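PDB 1OY3: NF-kappa-B inhibitor beta from Mus musculus, which inhibits NF-kappa-B by forming a complex with it and trapping it in the cytoplasm. Local coordinates for residues C[63-68]-C[94-99]; C[150-153]-C[159-162]; C[165-170]-C[196-201]; C[210-215]-C[245-250]. All blocks are in the same frame, centred on the assembly; numbering follows the deposited sequence.

The four contacts follow one another along a stack of ankyrin repeats. Interaction 1 joins ANK 2 to ANK 3, interaction 3 joins ANK 4 to ANK 5, and interaction 4 joins ANK 5 to ANK 6. Interaction 2 lies between interactions 1 and 3, where the chain enters ANK 4. Interactions 1 and 2 touch: Q150 NE2 lies 3.1 Å from L97 O, a probable hydrogen bond. Interactions 2 and 3 share helix 161-167, with centres about 14 Å apart. Interactions 3 and 4 meet through leucines, L196 CD2 lying 3.4 Å from L211 CB. The centres of interactions 1 and 4 are about 33 Å apart. No other protein chain of the assembly touches any of these segments.

Interaction 1 (C[63-68]-C[94-99]); sequences KLYAAG and ACVLLQ
Y65 reaches from helix 58-66 to the end of helix 91-97, joining the ends of two helices in consecutive ankyrin repeats, ANK 2 and ANK 3. The backbones come nearest at Y65 and L97, with their CA atoms 7.4 Å apart. The tyrosine side chain bridges this gap. Its CG is anti to the backbone N (chi1 -169°), which carries the ring out over the last turn of the partner helix.

L97 approaches one face of the ring. L97 CD2 is the touching branch, 4.2 Å from Y65 CG and offset toward the rim. V96 meets the ring differently. The V96 and Y65 side chains run alongside each other, heading opposite ways, and V96 CG1 comes to 4.2 Å from Y65 CD1. The carbonyl oxygen of V96 approaches obliquely, V96 O lying 3.3 Å from Y65 CE1. Q99 O lies at the ring edge, in its plane. The buried ring is thus held by carbon on a face and by backbone oxygen round its phenol end.

Outside the pair, Y65 also packs on P102 and W147. V61 of helix 58-66 touches both V96 and L97. The probable bond from Q150 to L97 O ties the chain beyond ANK 3 to the same helix end. On the ANK 2 side, G68 has positive phi and closes its helix with a Schellman motif. The polar link across the contact is the hydrogen bond from Y65 OH to Q99 O, 2.7 Å long, with a C=O...donor angle of 168°.

Interaction 2 (C[150-153]-C[159-162]); sequences QLEA and HTPL
The backbones of E152 and T160 come within 5.4 Å at their CA atoms, where a type I beta turn from Q150 to A153 meets the start of helix 161-167. P161 and T160 both point toward the turn. The proline ring meets carbonyl oxygens: P161 CD lies 3.3 Å from L151 O, and P161 CG 3.5 Å from Q150 O. A153 O receives a CA-H...O contact from T160 CA at 3.2 Å, with an angle of 163° at the hydrogen.

T160 holds the N-cap position of helix 161-167. Its side chain lies beside that of E152, pointing the same way, with T160 CG2 3.9 Å from E152 OE2. E152 bends at chi2 (-57°), which turns its end back toward T160. Its carboxylate also forms a salt bridge with K186 and accepts a hydrogen bond from D183 N.

No direct hydrogen bond crosses the contact. One water donates to L151 O and accepts from L162 N, each at 2.7 Å. A second water lies 3.0 Å from E152 OE2 and 3.1 Å from T160 OG1 and probably bridges them. Polar links between this turn and the helix start therefore run through water, while most direct touches set C-H groups against backbone carbonyl oxygens.

Interaction 3 (C[165-170]-C[196-201]); sequences AVIHKD and LHLAVE
V166 points from helix 161-167 toward helix 195-201, and the CA atoms of V166 and A199 come within 5.8 Å. This is packing between the corresponding first helices of two adjacent ankyrin repeats, ANK 4 and ANK 5. From CB of V166, the CG1 branch makes the crossing. It stands anti to the backbone N (chi1 -180°) and lies against the backbone of the other helix. V166 CG1 meets A199 N at 3.3 Å and A199 CA at 3.5 Å, the latter a close carbon-carbon approach. V166 CG1 also lies 3.7 Å from A199 CB and 3.8 Å from L198 CB. The methyl thus lies against the L198-A199 peptide. The small side chain of A199 probably allows this close approach.

I167 adds a second patch. Its CB does not point straight across, but CG1 is anti to the carbonyl carbon (chi1 -61°) and the chain turns at chi2 (-51°), which brings CD1 onto L198. I167 CD1 sits 3.5 Å from L198 CD1 and 3.6 Å from L198 CD2, so it touches both ends of the leucine fork. The two side chains cross obliquely. No hydrogen bond spans the contact.

Past I167, K169 with positive phi ends the helix in a Schellman motif, and D170 then caps helix 171-180 by bonding M173 N. V166 also touches V174 of that helix and V207 of helix 205-213. On the far side of helix 195-201, V200 packs on S231 and A232 of helix 228-233. Helix 195-201 is therefore sandwiched between helices 161-167 and 228-233 of its neighbouring repeats.

Interaction 4 (C[210-215]-C[245-250]); sequences LLLKAG and RAHGAP
L212 lies over a face of the H247 imidazole, joining helix 205-213 of ANK 5 to the end of helix 238-246 in ANK 6. The main touch is a CH-pi contact. L212 CB stands 3.9 Å from the centroid of the H247 ring and only 12° off the ring normal, so it sits over the centre of the face. L212 CD1 reaches the same ring, 4.0 Å from H247 ND1. L212 CD2 instead lies 4.1 Å from H247 CB. The leucine thus lines the histidine from its CB to its ring, although the two side chains cross at an angle.

K213 supplies the next touch. K213 CG approaches H247 NE2 at 4.0 Å, oblique to the ring. Bends at chi2 and chi3 (-67°) then lead the lysine end away, and K213 NZ finishes 6.6 Å from H247 NE2.

Both sides are positioned by helix ends. H247 is the first residue to leave helical geometry, and G248 follows with positive phi as the C-prime residue of a Schellman motif. H247 ND1 also makes a weak hydrogen bond to L243 O of its own helix, which probably helps to fix the turn of the ring. G215 closes helix 205-213 with the same motif. L212 packs further on L196 of helix 195-201, the inner helix of its own repeat. Beyond H247, A249 touches P218 and L229.

The two segments share no hydrogen bond. The imidazole serves here as a flat surface for aliphatic carbon. The contact consists of apolar and CH-pi packing; the lysine ammonium lies away from the imidazole and makes no contact with it.

Interaction 1 (C[63-68]-C[94-99])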
# COMPACT_ATOMS: atom_id res chain seq x y z
N LYS C 63 -4.37 21.80 -14.86
CA LYS C 63 -4.70 23.11 -14.31
C LYS C 63 -4.10 23.24 -12.93
O LYS C 63 -3.39 24.20 -12.63
CB LYS C 63 -6.21 23.30 -14.24
CG LYS C 63 -6.89 23.32 -15.58
CD LYS C 63 -8.37 23.62 -15.40
CE LYS C 63 -9.09 23.69 -16.72
NZ LYS C 63 -10.54 23.88 -16.48
N LEU C 64 -4.37 22.24 -12.09
CA LEU C 64 -3.85 22.22 -10.74
C LEU C 64 -2.32 22.21 -10.76
O LEU C 64 -1.68 22.96 -10.02
CB LEU C 64 -4.40 20.99 -9.98
CG LEU C 64 -5.92 21.06 -9.83
CD1 LEU C 64 -6.50 19.73 -9.35
CD2 LEU C 64 -6.26 22.18 -8.85
N TYR C 65 -1.75 21.39 -11.64
CA TYR C 65 -0.29 21.29 -11.75
C TYR C 65 0.28 22.62 -12.27
O TYR C 65 1.28 23.13 -11.75
CB TYR C 65 0.07 20.14 -12.71
CG TYR C 65 1.54 19.73 -12.75
CD1 TYR C 65 2.08 19.16 -13.90
CD2 TYR C 65 2.37 19.86 -11.63
CE1 TYR C 65 3.40 18.74 -13.95
CE2 TYR C 65 3.71 19.43 -11.66
CZ TYR C 65 4.20 18.87 -12.83
OH TYR C 65 5.51 18.41 -12.89
N ALA C 66 -0.36 23.17 -13.29
CA ALA C 66 0.07 24.43 -13.88
C ALA C 66 0.01 25.53 -12.84
O ALA C 66 0.87 26.41 -12.81
CB ALA C 66 -0.82 24.78 -15.08
N ALA C 67 -1.02 25.48 -12.00
CA ALA C 67 -1.24 26.46 -10.94
C ALA C 67 -0.24 26.34 -9.80
O ALA C 67 -0.20 27.20 -8.92
CB ALA C 67 -2.66 26.34 -10.39
N GLY C 68 0.56 25.28 -9.80
CA GLY C 68 1.55 25.12 -8.76
C GLY C 68 1.22 24.16 -7.62
O GLY C 68 1.85 24.23 -6.56
N ALA C 94 -1.00 10.58 -15.36
CA ALA C 94 0.39 10.31 -15.01
C ALA C 94 1.29 11.05 -15.99
O ALA C 94 2.34 11.57 -15.61
CB ALA C 94 0.67 8.80 -15.08
N CYS C 95 0.87 11.08 -17.25
CA CYS C 95 1.61 11.73 -18.31
C CYS C 95 1.75 13.24 -18.06
O CYS C 95 2.83 13.83 -18.24
CB CYS C 95 0.89 11.44 -19.63
SG CYS C 95 1.81 11.89 -21.07
N VAL C 96 0.66 13.87 -17.63
CA VAL C 96 0.66 15.29 -17.31
C VAL C 96 1.66 15.56 -16.18
O VAL C 96 2.42 16.53 -16.21
CB VAL C 96 -0.73 15.76 -16.83
CG1 VAL C 96 -0.64 17.19 -16.34
CG2 VAL C 96 -1.76 15.63 -17.95
N LEU C 97 1.66 14.69 -15.17
CA LEU C 97 2.55 14.86 -14.03
C LEU C 97 4.01 14.56 -14.32
O LEU C 97 4.90 15.23 -13.79
CB LEU C 97 2.09 13.99 -12.86
CG LEU C 97 0.74 14.32 -12.21
CD1 LEU C 97 0.43 13.27 -11.17
CD2 LEU C 97 0.78 15.72 -11.59
N LEU C 98 4.25 13.56 -15.17
CA LEU C 98 5.60 13.13 -15.50
C LEU C 98 6.41 13.99 -16.49
O LEU C 98 6.93 13.48 -17.48
CB LEU C 98 5.54 11.68 -16.00
CG LEU C 98 5.00 10.68 -14.96
CD1 LEU C 98 4.70 9.35 -15.62
CD2 LEU C 98 6.00 10.52 -13.84
N GLN C 99 6.50 15.28 -16.20
CA GLN C 99 7.24 16.23 -17.04
C GLN C 99 7.32 17.54 -16.27
O GLN C 99 6.62 17.72 -15.29
CB GLN C 99 6.54 16.46 -18.38
CG GLN C 99 5.16 17.10 -18.28
CD GLN C 99 4.41 17.10 -19.62
OE1 GLN C 99 3.50 16.30 -19.83
NE2 GLN C 99 4.81 17.98 -20.52

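Interaction 2 (C[150-153]-C[159-162])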
# COMPACT_ATOMS: atom_id res chain seq x y z
N GLN C 150 8.97 12.41 -8.13
CA GLN C 150 7.69 11.71 -7.97
C GLN C 150 7.87 10.21 -8.20
O GLN C 150 7.18 9.38 -7.60
CB GLN C 150 6.67 12.23 -8.98
CG GLN C 150 6.23 13.68 -8.82
CD GLN C 150 5.38 14.15 -10.00
OE1 GLN C 150 4.21 13.77 -10.14
NE2 GLN C 150 5.96 14.97 -10.87
N LEU C 151 8.81 9.89 -9.08
CA LEU C 151 9.09 8.52 -9.48
C LEU C 151 9.49 7.59 -8.36
O LEU C 151 9.17 6.41 -8.39
CB LEU C 151 10.18 8.50 -10.55
CG LEU C 151 9.87 9.23 -11.86
CD1 LEU C 151 11.07 9.08 -12.80
CD2 LEU C 151 8.59 8.67 -12.49
N GLU C 152 10.20 8.10 -7.38
CA GLU C 152 10.63 7.24 -6.30
C GLU C 152 9.96 7.57 -4.96
O GLU C 152 10.40 7.12 -3.91
CB GLU C 152 12.16 7.28 -6.20
CG GLU C 152 12.81 6.81 -7.52
CD GLU C 152 12.37 5.41 -7.92
OE1 GLU C 152 12.17 5.16 -9.13
OE2 GLU C 152 12.24 4.55 -7.02
N ALA C 153 8.88 8.35 -5.02
CA ALA C 153 8.14 8.68 -3.81
C ALA C 153 7.56 7.36 -3.30
O ALA C 153 7.04 6.56 -4.07
CB ALA C 153 7.01 9.67 -4.13
N HIS C 159 5.59 1.28 -1.14
CA HIS C 159 5.49 1.21 -2.60
C HIS C 159 5.76 2.51 -3.32
O HIS C 159 5.28 3.56 -2.91
CB HIS C 159 4.09 0.76 -3.02
CG HIS C 159 3.79 -0.67 -2.69
ND1 HIS C 159 2.50 -1.15 -2.61
CD2 HIS C 159 4.60 -1.73 -2.47
CE1 HIS C 159 2.53 -2.45 -2.37
NE2 HIS C 159 3.80 -2.82 -2.28
N THR C 160 6.52 2.43 -4.41
CA THR C 160 6.79 3.59 -5.24
C THR C 160 5.73 3.44 -6.33
O THR C 160 5.06 2.41 -6.39
CB THR C 160 8.16 3.50 -5.90
OG1 THR C 160 8.17 2.39 -6.79
CG2 THR C 160 9.24 3.33 -4.84
N PRO C 161 5.57 4.44 -7.20
CA PRO C 161 4.55 4.32 -8.26
C PRO C 161 4.69 3.07 -9.13
O PRO C 161 3.68 2.44 -9.48
CB PRO C 161 4.73 5.61 -9.05
CG PRO C 161 5.11 6.59 -7.99
CD PRO C 161 6.13 5.80 -7.18
N LEU C 162 5.92 2.70 -9.48
CA LEU C 162 6.12 1.52 -10.34
C LEU C 162 5.54 0.25 -9.69
O LEU C 162 4.86 -0.55 -10.36
CB LEU C 162 7.60 1.31 -10.66
CG LEU C 162 7.87 0.15 -11.63
CD1 LEU C 162 7.15 0.38 -12.96
CD2 LEU C 162 9.38 0.01 -11.86
O HOH W 1 8.21 4.17 -9.44
O HOH W 2 10.68 2.56 -8.67

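Interaction 3 (C[165-170]-C[196-201])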
# COMPACT_ATOMS: atom_id res chain seq x y z
N ALA C 165 1.94 0.30 -10.21
CA ALA C 165 1.57 -0.01 -11.59
C ALA C 165 1.69 -1.51 -11.89
O ALA C 165 0.85 -2.09 -12.58
CB ALA C 165 2.41 0.80 -12.57
N VAL C 166 2.73 -2.15 -11.36
CA VAL C 166 2.92 -3.59 -11.58
C VAL C 166 1.88 -4.37 -10.76
O VAL C 166 1.24 -5.29 -11.28
CB VAL C 166 4.34 -4.05 -11.17
CG1 VAL C 166 4.48 -5.56 -11.43
CG2 VAL C 166 5.40 -3.28 -11.96
N ILE C 167 1.72 -4.03 -9.48
CA ILE C 167 0.75 -4.72 -8.64
C ILE C 167 -0.59 -4.75 -9.36
O ILE C 167 -1.32 -5.74 -9.32
CB ILE C 167 0.53 -4.01 -7.28
CG1 ILE C 167 1.83 -3.96 -6.48
CG2 ILE C 167 -0.56 -4.74 -6.49
CD1 ILE C 167 2.51 -5.28 -6.34
N HIS C 168 -0.92 -3.65 -10.04
CA HIS C 168 -2.17 -3.57 -10.77
C HIS C 168 -2.07 -4.05 -12.21
O HIS C 168 -2.94 -3.74 -13.01
CB HIS C 168 -2.73 -2.14 -10.76
CG HIS C 168 -3.19 -1.67 -9.42
ND1 HIS C 168 -2.32 -1.48 -8.36
CD2 HIS C 168 -4.42 -1.35 -8.96
CE1 HIS C 168 -3.00 -1.05 -7.31
NE2 HIS C 168 -4.28 -0.97 -7.65
N LYS C 169 -1.02 -4.79 -12.53
CA LYS C 169 -0.85 -5.34 -13.88
C LYS C 169 -1.19 -4.30 -14.94
O LYS C 169 -1.94 -4.58 -15.88
CB LYS C 169 -1.75 -6.57 -14.06
CG LYS C 169 -1.67 -7.58 -12.91
CD LYS C 169 -2.65 -8.74 -13.12
CE LYS C 169 -4.08 -8.24 -13.31
NZ LYS C 169 -5.07 -9.32 -13.62
N ASP C 170 -0.64 -3.10 -14.79
CA ASP C 170 -0.90 -2.02 -15.73
C ASP C 170 0.32 -1.81 -16.64
O ASP C 170 1.22 -1.02 -16.34
CB ASP C 170 -1.22 -0.76 -14.92
CG ASP C 170 -1.70 0.37 -15.79
OD1 ASP C 170 -2.28 1.33 -15.23
OD2 ASP C 170 -1.50 0.31 -17.02
N LEU C 196 10.06 -7.04 -10.74
CA LEU C 196 9.96 -8.34 -11.38
C LEU C 196 9.29 -9.37 -10.48
O LEU C 196 8.55 -10.21 -10.97
CB LEU C 196 11.35 -8.86 -11.81
CG LEU C 196 12.00 -8.20 -13.04
CD1 LEU C 196 13.41 -8.77 -13.24
CD2 LEU C 196 11.16 -8.44 -14.27
N HIS C 197 9.53 -9.30 -9.17
CA HIS C 197 8.90 -10.24 -8.24
C HIS C 197 7.41 -9.96 -8.19
O HIS C 197 6.59 -10.89 -8.15
CB HIS C 197 9.46 -10.11 -6.82
CG HIS C 197 10.79 -10.76 -6.62
ND1 HIS C 197 11.97 -10.05 -6.60
CD2 HIS C 197 11.13 -12.05 -6.38
CE1 HIS C 197 12.98 -10.88 -6.35
NE2 HIS C 197 12.49 -12.10 -6.22
N LEU C 198 7.05 -8.68 -8.20
CA LEU C 198 5.64 -8.30 -8.16
C LEU C 198 4.92 -8.75 -9.42
O LEU C 198 3.80 -9.23 -9.36
CB LEU C 198 5.49 -6.79 -7.96
CG LEU C 198 6.16 -6.28 -6.68
CD1 LEU C 198 6.01 -4.78 -6.58
CD2 LEU C 198 5.56 -6.96 -5.47
N ALA C 199 5.56 -8.59 -10.57
CA ALA C 199 4.93 -9.00 -11.81
C ALA C 199 4.66 -10.50 -11.79
O ALA C 199 3.62 -10.95 -12.26
CB ALA C 199 5.80 -8.63 -13.00
N VAL C 200 5.60 -11.26 -11.24
CA VAL C 200 5.44 -12.71 -11.16
C VAL C 200 4.27 -13.04 -10.23
O VAL C 200 3.42 -13.88 -10.55
CB VAL C 200 6.73 -13.39 -10.66
CG1 VAL C 200 6.52 -14.89 -10.56
CG2 VAL C 200 7.85 -13.11 -11.63
N GLU C 201 4.20 -12.36 -9.09
CA GLU C 201 3.10 -12.58 -8.16
C GLU C 201 1.80 -12.21 -8.84
O GLU C 201 0.77 -12.87 -8.63
CB GLU C 201 3.29 -11.74 -6.90
CG GLU C 201 4.45 -12.20 -6.03
CD GLU C 201 4.33 -11.72 -4.60
OE1 GLU C 201 5.12 -12.19 -3.75
OE2 GLU C 201 3.45 -10.87 -4.32

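Interaction 4 (C[210-215]-C[245-250])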
# COMPACT_ATOMS: atom_id res chain seq x y z
N LEU C 210 7.91 -6.49 -20.24
CA LEU C 210 8.28 -5.08 -20.36
C LEU C 210 9.46 -4.82 -19.44
O LEU C 210 10.48 -4.27 -19.85
CB LEU C 210 7.11 -4.16 -19.96
CG LEU C 210 5.99 -3.99 -20.99
CD1 LEU C 210 4.89 -3.09 -20.41
CD2 LEU C 210 6.56 -3.39 -22.28
N LEU C 211 9.32 -5.22 -18.18
CA LEU C 211 10.38 -5.04 -17.21
C LEU C 211 11.67 -5.69 -17.70
O LEU C 211 12.74 -5.07 -17.70
CB LEU C 211 9.98 -5.65 -15.86
CG LEU C 211 8.85 -4.90 -15.14
CD1 LEU C 211 8.35 -5.70 -13.95
CD2 LEU C 211 9.38 -3.54 -14.70
N LEU C 212 11.56 -6.94 -18.14
CA LEU C 212 12.73 -7.68 -18.61
C LEU C 212 13.45 -6.99 -19.78
O LEU C 212 14.65 -6.74 -19.71
CB LEU C 212 12.34 -9.12 -18.99
CG LEU C 212 12.14 -10.01 -17.76
CD1 LEU C 212 11.55 -11.36 -18.17
CD2 LEU C 212 13.48 -10.19 -17.02
N LYS C 213 12.71 -6.67 -20.83
CA LYS C 213 13.32 -6.02 -21.98
C LYS C 213 13.99 -4.71 -21.57
O LYS C 213 15.02 -4.33 -22.14
CB LYS C 213 12.28 -5.77 -23.08
CG LYS C 213 11.41 -6.98 -23.37
CD LYS C 213 11.22 -7.26 -24.85
CE LYS C 213 10.41 -6.18 -25.56
NZ LYS C 213 10.14 -6.59 -26.97
N ALA C 214 13.44 -4.02 -20.57
CA ALA C 214 14.04 -2.76 -20.12
C ALA C 214 15.26 -2.97 -19.23
O ALA C 214 15.85 -2.01 -18.72
CB ALA C 214 13.02 -1.90 -19.40
N GLY C 215 15.63 -4.23 -19.01
CA GLY C 215 16.82 -4.52 -18.23
C GLY C 215 16.71 -4.71 -16.73
O GLY C 215 17.69 -4.52 -16.02
N ARG C 245 13.42 -17.28 -18.23
CA ARG C 245 14.42 -18.18 -18.79
C ARG C 245 15.01 -17.50 -20.03
O ARG C 245 16.21 -17.23 -20.10
CB ARG C 245 13.77 -19.50 -19.23
CG ARG C 245 13.11 -20.32 -18.13
CD ARG C 245 14.11 -21.04 -17.26
NE ARG C 245 13.64 -22.37 -16.88
CZ ARG C 245 12.49 -22.62 -16.27
NH1 ARG C 245 11.67 -21.63 -15.96
NH2 ARG C 245 12.15 -23.87 -15.98
N ALA C 246 14.13 -17.20 -20.99
CA ALA C 246 14.52 -16.57 -22.24
C ALA C 246 15.35 -15.29 -22.07
O ALA C 246 16.10 -14.91 -22.96
CB ALA C 246 13.29 -16.27 -23.08
N HIS C 247 15.21 -14.63 -20.92
CA HIS C 247 15.96 -13.41 -20.68
C HIS C 247 17.19 -13.57 -19.78
O HIS C 247 17.64 -12.61 -19.16
CB HIS C 247 15.06 -12.31 -20.12
CG HIS C 247 14.34 -11.54 -21.19
ND1 HIS C 247 13.17 -11.97 -21.77
CD2 HIS C 247 14.67 -10.38 -21.82
CE1 HIS C 247 12.81 -11.12 -22.71
NE2 HIS C 247 13.70 -10.15 -22.77
N GLY C 248 17.72 -14.79 -19.73
CA GLY C 248 18.92 -15.03 -18.94
C GLY C 248 18.80 -15.08 -17.43
O GLY C 248 19.74 -14.73 -16.72
N ALA C 249 17.65 -15.50 -16.92
CA ALA C 249 17.47 -15.60 -15.49
C ALA C 249 18.06 -16.94 -15.03
O ALA C 249 17.62 -18.00 -15.47
CB ALA C 249 15.99 -15.54 -15.14
N PRO C 250 19.09 -16.90 -14.16
CA PRO C 250 19.71 -18.14 -13.68
C PRO C 250 18.65 -19.04 -13.03
O PRO C 250 17.64 -18.55 -12.52
CB PRO C 250 20.74 -17.64 -12.68
CG PRO C 250 21.16 -16.33 -13.27
CD PRO C 250 19.83 -15.73 -13.66